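Local atomic coordinates of DUF2235 domain-containing protein (Pseudomonas aeruginosa, PDB entry 4O5P), a protein that probably hydrolyses membrane phospholipids as a type VI secretion effector, with a catalytic domain of the alpha/beta-hydrolase clan. Residues Asn181-Val184 / Gly190-Glu193; Ile473-Ala478 / Ser631-Gln636; Thr477-Ala482 / Ala653-Gln658. All coordinates share one frame; numbering follows the deposited sequence.

Interaction 1: residues Asn181-Val184 / Gly190-Glu193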
loop_
_atom_site.group_PDB
_atom_site.type_symbol
_atom_site.label_atom_id
_atom_site.label_comp_id
_atom_site.label_asym_id
_atom_site.label_seq_id
_atom_site.Cartn_x
_atom_site.Cartn_y
_atom_site.Cartn_z
ATOM N N ASN A 181 11.334 -9.161 -14.757
ATOM C CA ASN A 181 12.788 -9.120 -14.545
ATOM C C ASN A 181 13.472 -7.767 -14.750
ATOM O O ASN A 181 14.506 -7.699 -15.417
ATOM C CB ASN A 181 13.490 -10.134 -15.456
ATOM C CG ASN A 181 12.907 -11.518 -15.343
ATOM O OD1 ASN A 181 12.486 -12.102 -16.334
ATOM N ND2 ASN A 181 12.881 -12.053 -14.131
ATOM N N TRP A 182 12.913 -6.694 -14.202
ATOM C CA TRP A 182 13.489 -5.375 -14.462
ATOM C C TRP A 182 14.935 -5.274 -13.986
ATOM O O TRP A 182 15.242 -5.592 -12.837
ATOM C CB TRP A 182 12.645 -4.241 -13.847
ATOM C CG TRP A 182 13.345 -2.894 -13.863
ATOM C CD1 TRP A 182 13.794 -2.188 -12.776
ATOM C CD2 TRP A 182 13.686 -2.106 -15.017
ATOM N NE1 TRP A 182 14.383 -1.009 -13.185
ATOM C CE2 TRP A 182 14.335 -0.936 -14.552
ATOM C CE3 TRP A 182 13.507 -2.274 -16.394
ATOM C CZ2 TRP A 182 14.808 0.058 -15.419
ATOM C CZ3 TRP A 182 13.981 -1.291 -17.254
ATOM C CH2 TRP A 182 14.623 -0.137 -16.762
ATOM N N THR A 183 15.817 -4.863 -14.896
ATOM C CA THR A 183 17.160 -4.416 -14.533
ATOM C C THR A 183 17.735 -3.398 -15.525
ATOM O O THR A 183 17.160 -3.136 -16.590
ATOM C CB THR A 183 18.163 -5.586 -14.378
ATOM O OG1 THR A 183 19.316 -5.122 -13.662
ATOM C CG2 THR A 183 18.595 -6.134 -15.747
ATOM N N VAL A 184 18.875 -2.820 -15.149
ATOM C CA VAL A 184 19.639 -1.958 -16.034
ATOM C C VAL A 184 21.036 -2.541 -16.126
ATOM O O VAL A 184 21.658 -2.808 -15.100
ATOM C CB VAL A 184 19.727 -0.530 -15.487
ATOM C CG1 VAL A 184 20.437 0.376 -16.479
ATOM C CG2 VAL A 184 18.331 0.002 -15.178
ATOM N N GLY A 190 18.141 -0.679 -20.325
ATOM C CA GLY A 190 16.943 -1.228 -19.716
ATOM C C GLY A 190 16.606 -2.619 -20.226
ATOM O O GLY A 190 16.767 -2.914 -21.414
ATOM N N LEU A 191 16.173 -3.497 -19.330
ATOM C CA LEU A 191 15.683 -4.792 -19.772
ATOM C C LEU A 191 14.172 -4.818 -19.631
ATOM O O LEU A 191 13.644 -4.969 -18.527
ATOM C CB LEU A 191 16.312 -5.940 -18.980
ATOM C CG LEU A 191 15.680 -7.297 -19.310
ATOM C CD1 LEU A 191 16.152 -7.810 -20.671
ATOM C CD2 LEU A 191 15.921 -8.317 -18.207
ATOM N N LEU A 192 13.472 -4.665 -20.748
ATOM C CA LEU A 192 12.015 -4.572 -20.694
ATOM C C LEU A 192 11.329 -5.837 -21.210
ATOM O O LEU A 192 11.592 -6.297 -22.329
ATOM C CB LEU A 192 11.523 -3.343 -21.462
ATOM C CG LEU A 192 10.073 -2.933 -21.182
ATOM C CD1 LEU A 192 9.888 -2.653 -19.690
ATOM C CD2 LEU A 192 9.678 -1.719 -22.022
ATOM N N GLU A 193 10.452 -6.400 -20.386
ATOM C CA GLU A 193 9.662 -7.551 -20.800
ATOM C C GLU A 193 8.163 -7.228 -20.694
ATOM O O GLU A 193 7.744 -6.400 -19.887
ATOM C CB GLU A 193 10.027 -8.798 -19.982
ATOM C CG GLU A 193 11.469 -9.298 -20.170
ATOM C CD GLU A 193 11.796 -10.516 -19.302
ATOM O OE1 GLU A 193 10.913 -10.966 -18.543
ATOM O OE2 GLU A 193 12.938 -11.023 -19.367
#
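Asn181 meets Leu191 through its backbone: Asn181 O lies 3.2 Å from Leu191 CD2, at the open end of a short antiparallel hairpin on the protein surface, between helix 168-178 and helix 195-219. Its side chain reaches toward Glu193, with the amide and carboxylate planes nearly perpendicular, 86° apart. The polar end of Glu193 also has a firm partner on the next helix, a salt bridge from OE1 to Lys198. Trp182 starts off pointing away from 190-193, but with CG anti to the backbone N (chi1 169°) the six-membered part of its indole swings back against the chain. There CE3 comes within 3.4 Å of Leu191 O, and CZ3 sits 3.9 Å from Gly190 CA, so the ring packs on backbone where no side chain intervenes. On its far end, Trp182 NE1 hydrogen-bonds Leu605 O, which ties the hairpin to a distant loop. Thr183 contributes a methyl, CG2, 4.0 Å from Leu191 CB, and its carbonyl O accepts from Leu191 N over 2.9 Å, the N-H...O angle 150°. Val184 then forms a non-hydrogen-bonded antiparallel pair with Gly190, the CA atoms 4.6 Å apart.

Interaction 2: residues Ile473-Ala478 / Ser631-Gln636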
loop_
_atom_site.group_PDB
_atom_site.type_symbol
_atom_site.label_atom_id
_atom_site.label_comp_id
_atom_site.label_asym_id
_atom_site.label_seq_id
_atom_site.Cartn_x
_atom_site.Cartn_y
_atom_site.Cartn_z
ATOM N N ILE A 473 -9.495 16.801 2.144
ATOM C CA ILE A 473 -8.091 16.781 2.539
ATOM C C ILE A 473 -7.619 18.159 3.013
ATOM O O ILE A 473 -6.903 18.258 4.019
ATOM C CB ILE A 473 -7.189 16.224 1.412
ATOM C CG1 ILE A 473 -7.455 14.737 1.239
ATOM C CG2 ILE A 473 -5.689 16.464 1.706
ATOM C CD1 ILE A 473 -6.578 14.094 0.209
ATOM N N ARG A 474 -8.005 19.213 2.299
ATOM C CA ARG A 474 -7.648 20.569 2.715
ATOM C C ARG A 474 -8.132 20.815 4.147
ATOM O O ARG A 474 -7.353 21.219 5.032
ATOM C CB ARG A 474 -8.266 21.619 1.764
ATOM C CG ARG A 474 -8.134 23.056 2.283
ATOM C CD ARG A 474 -8.811 24.136 1.428
ATOM N NE ARG A 474 -8.495 25.459 1.994
ATOM C CZ ARG A 474 -9.031 26.616 1.604
ATOM N NH1 ARG A 474 -9.944 26.664 0.634
ATOM N NH2 ARG A 474 -8.658 27.738 2.198
ATOM N N ARG A 475 -9.410 20.534 4.383
ATOM C CA ARG A 475 -10.005 20.841 5.683
ATOM C C ARG A 475 -9.511 19.936 6.827
ATOM O O ARG A 475 -9.245 20.415 7.927
ATOM C CB ARG A 475 -11.548 20.858 5.580
ATOM C CG ARG A 475 -12.239 21.390 6.849
ATOM C CD ARG A 475 -13.756 21.562 6.668
ATOM N NE ARG A 475 -14.368 22.161 7.854
ATOM C CZ ARG A 475 -14.789 21.463 8.909
ATOM N NH1 ARG A 475 -14.659 20.146 8.921
ATOM N NH2 ARG A 475 -15.336 22.073 9.959
ATOM N N GLU A 476 -9.342 18.639 6.560
ATOM C CA GLU A 476 -8.843 17.715 7.579
ATOM C C GLU A 476 -7.371 17.963 7.901
ATOM O O GLU A 476 -6.931 17.786 9.053
ATOM C CB GLU A 476 -9.090 16.257 7.150
ATOM C CG GLU A 476 -10.570 15.903 7.209
ATOM C CD GLU A 476 -11.119 16.055 8.618
ATOM O OE1 GLU A 476 -10.374 15.729 9.589
ATOM O OE2 GLU A 476 -12.298 16.476 8.757
ATOM N N THR A 477 -6.624 18.424 6.898
ATOM C CA THR A 477 -5.212 18.759 7.115
ATOM C C THR A 477 -5.208 19.941 8.044
ATOM O O THR A 477 -4.416 19.981 8.987
ATOM C CB THR A 477 -4.477 19.123 5.833
ATOM O OG1 THR A 477 -4.508 18.001 4.934
ATOM C CG2 THR A 477 -2.990 19.438 6.148
ATOM N N ALA A 478 -6.120 20.882 7.782
ATOM C CA ALA A 478 -6.265 22.062 8.641
ATOM C C ALA A 478 -6.619 21.684 10.078
ATOM O O ALA A 478 -6.118 22.298 11.020
ATOM C CB ALA A 478 -7.300 23.020 8.070
ATOM N N SER A 631 -4.457 27.742 11.717
ATOM C CA SER A 631 -4.558 28.724 12.796
ATOM C C SER A 631 -6.026 29.105 13.095
ATOM O O SER A 631 -6.481 29.136 14.287
ATOM C CB SER A 631 -3.741 29.960 12.417
ATOM O OG SER A 631 -2.382 29.608 12.217
ATOM N N ALA A 632 -6.772 29.386 12.054
ATOM C CA ALA A 632 -8.191 29.702 12.186
ATOM C C ALA A 632 -8.963 28.608 12.909
ATOM O O ALA A 632 -9.620 28.877 13.865
ATOM C CB ALA A 632 -8.826 30.061 10.842
ATOM N N ARG A 633 -8.772 27.367 12.488
ATOM C CA ARG A 633 -9.342 26.224 13.190
ATOM C C ARG A 633 -8.874 26.051 14.620
ATOM O O ARG A 633 -9.638 25.742 15.448
ATOM C CB ARG A 633 -9.221 24.922 12.424
ATOM C CG ARG A 633 -9.943 23.784 13.091
ATOM C CD ARG A 633 -11.398 23.768 12.696
ATOM N NE ARG A 633 -12.201 22.757 13.330
ATOM C CZ ARG A 633 -12.735 21.689 12.752
ATOM N NH1 ARG A 633 -12.562 21.422 11.481
ATOM N NH2 ARG A 633 -13.464 20.883 13.486
ATOM N N TYR A 634 -7.616 26.297 14.889
ATOM C CA TYR A 634 -7.115 26.335 16.233
ATOM C C TYR A 634 -8.004 27.140 17.134
ATOM O O TYR A 634 -8.256 26.718 18.198
ATOM C CB TYR A 634 -5.713 26.921 16.337
ATOM C CG TYR A 634 -5.235 27.205 17.754
ATOM C CD1 TYR A 634 -4.660 26.238 18.519
ATOM C CD2 TYR A 634 -5.406 28.435 18.306
ATOM C CE1 TYR A 634 -4.190 26.501 19.770
ATOM C CE2 TYR A 634 -4.968 28.709 19.565
ATOM C CZ TYR A 634 -4.368 27.735 20.309
ATOM O OH TYR A 634 -3.951 28.045 21.518
ATOM N N HIS A 635 -8.348 28.337 16.699
ATOM C CA HIS A 635 -9.189 29.203 17.548
ATOM C C HIS A 635 -10.620 28.718 17.824
ATOM O O HIS A 635 -11.309 29.271 18.689
ATOM C CB HIS A 635 -9.191 30.641 17.034
ATOM C CG HIS A 635 -7.838 31.277 17.078
ATOM N ND1 HIS A 635 -7.168 31.506 18.261
ATOM C CD2 HIS A 635 -7.020 31.706 16.090
ATOM C CE1 HIS A 635 -5.998 32.061 17.998
ATOM N NE2 HIS A 635 -5.877 32.177 16.688
ATOM N N GLN A 636 -11.068 27.690 17.110
ATOM C CA GLN A 636 -12.358 27.093 17.408
ATOM C C GLN A 636 -12.172 25.782 18.148
ATOM O O GLN A 636 -13.113 25.250 18.735
ATOM C CB GLN A 636 -13.163 26.900 16.127
ATOM C CG GLN A 636 -14.116 28.073 15.889
ATOM C CD GLN A 636 -14.221 28.466 14.439
ATOM O OE1 GLN A 636 -13.855 27.694 13.547
ATOM N NE2 GLN A 636 -14.730 29.674 14.187
HETATM O O HOH W 1 -10.402 22.753 9.765
#
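Arg475 and Arg633 bring their guanidinium groups together where helix 469-487 passes helix 616-637, and this is the close part of the contact. Arg633 NH1 lies over one face of the Arg475 guanidinium, 3.1 Å above its plane and displaced toward the rim, so that Arg475 NH2 is its nearest neighbour at 3.2 Å. The two planes are inclined by 38°. Both atoms are donors, and the approach is a meeting of like charges, not a bond. The two chains arrive differently: Arg475 runs extended from CG to NE, whereas Arg633 bends at chi2 (85°), which carries its head over to the end of Arg475. The two share an acceptor, Gln463 OE1 from helix 451-463, which takes hydrogen bonds from Arg475 NH1 and Arg633 NH2 and probably offsets their like charges, bringing a third helix into this helix-helix packing of the C-terminal Tle1-like family region. A water adds a further link: lying in the plane of the Arg633 guanidinium at its edge, it accepts from NH1 at 3.1 Å and donates to Arg475 O at 3.2 Å. Glu476 OE2 accepts from Gln463 NE2 and so positions the glutamine; 5.7 Å from Arg633 NH1, its charge may partly offset those of the arginines. Elsewhere 473-478 and 631-636 meet loosely. Although Ala478 and Arg633 have the nearest CA atoms, 6.9 Å apart, their closest atoms are Ala478 O and Arg633 CB at 4.3 Å. The outer side of 631-636, with Ala632 and His635, is solvent-exposed.

Interaction 3: residues Thr477-Ala482 / Ala653-Gln658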
loop_
_atom_site.group_PDB
_atom_site.type_symbol
_atom_site.label_atom_id
_atom_site.label_comp_id
_atom_site.label_asym_id
_atom_site.label_seq_id
_atom_site.Cartn_x
_atom_site.Cartn_y
_atom_site.Cartn_z
ATOM N N THR A 477 -6.624 18.424 6.898
ATOM C CA THR A 477 -5.212 18.759 7.115
ATOM C C THR A 477 -5.208 19.941 8.044
ATOM O O THR A 477 -4.416 19.981 8.987
ATOM C CB THR A 477 -4.477 19.123 5.833
ATOM O OG1 THR A 477 -4.508 18.001 4.934
ATOM C CG2 THR A 477 -2.990 19.438 6.148
ATOM N N ALA A 478 -6.120 20.882 7.782
ATOM C CA ALA A 478 -6.265 22.062 8.641
ATOM C C ALA A 478 -6.619 21.684 10.078
ATOM O O ALA A 478 -6.118 22.298 11.020
ATOM C CB ALA A 478 -7.300 23.020 8.070
ATOM N N LEU A 479 -7.494 20.697 10.247
ATOM C CA LEU A 479 -7.902 20.263 11.594
ATOM C C LEU A 479 -6.748 19.657 12.395
ATOM O O LEU A 479 -6.492 20.042 13.554
ATOM C CB LEU A 479 -9.089 19.293 11.512
ATOM C CG LEU A 479 -9.587 18.614 12.789
ATOM C CD1 LEU A 479 -9.907 19.646 13.876
ATOM C CD2 LEU A 479 -10.825 17.753 12.464
ATOM N N ILE A 480 -6.024 18.726 11.788
ATOM C CA ILE A 480 -4.914 18.135 12.531
ATOM C C ILE A 480 -3.777 19.158 12.744
ATOM O O ILE A 480 -3.093 19.133 13.769
ATOM C CB ILE A 480 -4.435 16.807 11.905
ATOM C CG1 ILE A 480 -3.539 16.052 12.887
ATOM C CG2 ILE A 480 -3.732 17.056 10.596
ATOM C CD1 ILE A 480 -3.174 14.615 12.454
ATOM N N THR A 481 -3.609 20.080 11.796
ATOM C CA THR A 481 -2.677 21.194 12.000
ATOM C C THR A 481 -3.088 21.996 13.239
ATOM O O THR A 481 -2.257 22.282 14.109
ATOM C CB THR A 481 -2.646 22.143 10.784
ATOM O OG1 THR A 481 -2.113 21.453 9.642
ATOM C CG2 THR A 481 -1.767 23.376 11.082
ATOM N N ALA A 482 -4.372 22.360 13.309
ATOM C CA ALA A 482 -4.910 23.076 14.469
ATOM C C ALA A 482 -4.605 22.343 15.771
ATOM O O ALA A 482 -4.193 22.965 16.745
ATOM C CB ALA A 482 -6.417 23.304 14.323
ATOM N N ALA A 653 -9.796 14.627 22.094
ATOM C CA ALA A 653 -9.398 13.344 22.682
ATOM C C ALA A 653 -9.141 12.268 21.623
ATOM O O ALA A 653 -8.263 11.417 21.798
ATOM C CB ALA A 653 -10.423 12.861 23.689
ATOM N N LEU A 654 -9.900 12.295 20.531
ATOM C CA LEU A 654 -9.613 11.380 19.422
ATOM C C LEU A 654 -8.213 11.632 18.877
ATOM O O LEU A 654 -7.455 10.686 18.656
ATOM C CB LEU A 654 -10.620 11.547 18.296
ATOM C CG LEU A 654 -10.474 10.544 17.144
ATOM C CD1 LEU A 654 -11.100 9.202 17.526
ATOM C CD2 LEU A 654 -11.117 11.079 15.862
ATOM N N PHE A 655 -7.863 12.899 18.650
ATOM C CA PHE A 655 -6.498 13.170 18.152
ATOM C C PHE A 655 -5.400 12.868 19.166
ATOM O O PHE A 655 -4.304 12.413 18.786
ATOM C CB PHE A 655 -6.355 14.600 17.612
ATOM C CG PHE A 655 -7.067 14.807 16.305
ATOM C CD1 PHE A 655 -6.474 14.420 15.112
ATOM C CD2 PHE A 655 -8.333 15.362 16.271
ATOM C CE1 PHE A 655 -7.123 14.593 13.900
ATOM C CE2 PHE A 655 -9.001 15.538 15.055
ATOM C CZ PHE A 655 -8.389 15.150 13.870
ATOM N N ASP A 656 -5.683 13.139 20.441
ATOM C CA ASP A 656 -4.766 12.789 21.536
ATOM C C ASP A 656 -4.473 11.288 21.663
ATOM O O ASP A 656 -3.314 10.891 21.728
ATOM C CB ASP A 656 -5.338 13.264 22.868
ATOM C CG ASP A 656 -5.130 14.744 23.124
ATOM O OD1 ASP A 656 -4.718 15.503 22.217
ATOM O OD2 ASP A 656 -5.412 15.154 24.268
ATOM N N GLU A 657 -5.530 10.469 21.711
ATOM C CA GLU A 657 -5.423 9.063 22.107
ATOM C C GLU A 657 -5.748 8.029 21.012
ATOM O O GLU A 657 -5.636 6.825 21.240
ATOM C CB GLU A 657 -6.309 8.787 23.338
ATOM C CG GLU A 657 -5.932 9.597 24.582
ATOM C CD GLU A 657 -6.745 9.193 25.802
ATOM O OE1 GLU A 657 -7.821 8.577 25.637
ATOM O OE2 GLU A 657 -6.300 9.479 26.931
ATOM N N GLN A 658 -6.145 8.480 19.825
ATOM C CA GLN A 658 -6.447 7.522 18.745
ATOM C C GLN A 658 -5.613 7.735 17.479
ATOM O O GLN A 658 -5.107 6.773 16.905
ATOM C CB GLN A 658 -7.939 7.531 18.420
ATOM C CG GLN A 658 -8.738 6.459 19.199
ATOM C CD GLN A 658 -8.941 6.779 20.673
ATOM O OE1 GLN A 658 -9.120 7.937 21.052
ATOM N NE2 GLN A 658 -8.926 5.743 21.515
#
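The backbones of helix 469-487 and helix 649-657 approach to 7.7 Å between the CA atoms of Ile480 and Phe655. One aromatic ring fills the interval. Phe655 points toward the other helix, and with CG anti to its carbonyl carbon (chi1 -72°) the ring extends between two consecutive residues, Leu479 and Ile480. Leu479 takes the outer end: its CG lies 3.8 Å from Phe655 CZ, and its CD2 branch is equally close to that atom. Ile480 meets another part of the ring, with CG1 4.0 Å from Phe655 CE1 and CB about as near. Both aliphatic chains approach the ring obliquely. Around this helix-helix contact in the C-terminal Tle1-like family region, His338 meets Phe655 edge-to-face and Trp483 lies against it with the ring planes about 35° apart. The next residue turns to polar work: Asp656 forms a salt bridge with Arg487 and a hydrogen bond with Trp483, both on helix 469-487. Since all three touching residues are buried and meet through carbon alone, the union of 477-482 with 653-658 rests on van der Waals fit and exclusion of water, while directional bonds come from flanking residues.

Interaction 1 stands alone: its centre is about 46 Å from that of interaction 2 and 44 Å from that of interaction 3, on the opposite side of the chain's centre. It is a local surface hairpin, closed by a backbone bond and aromatic cover. The other two join elements more than 150 residues apart in sequence, and both use helix 469-487, sharing Thr477 and Ala478. Interaction 2 is partly buried and relies on charged groups, water and a shared glutamine; interaction 3 is fully buried and apolar. They touch directly, for Arg633 CZ packs 3.7 Å from Leu479 CD1, and Ala482 CB lies 3.3 Å from Tyr634 N.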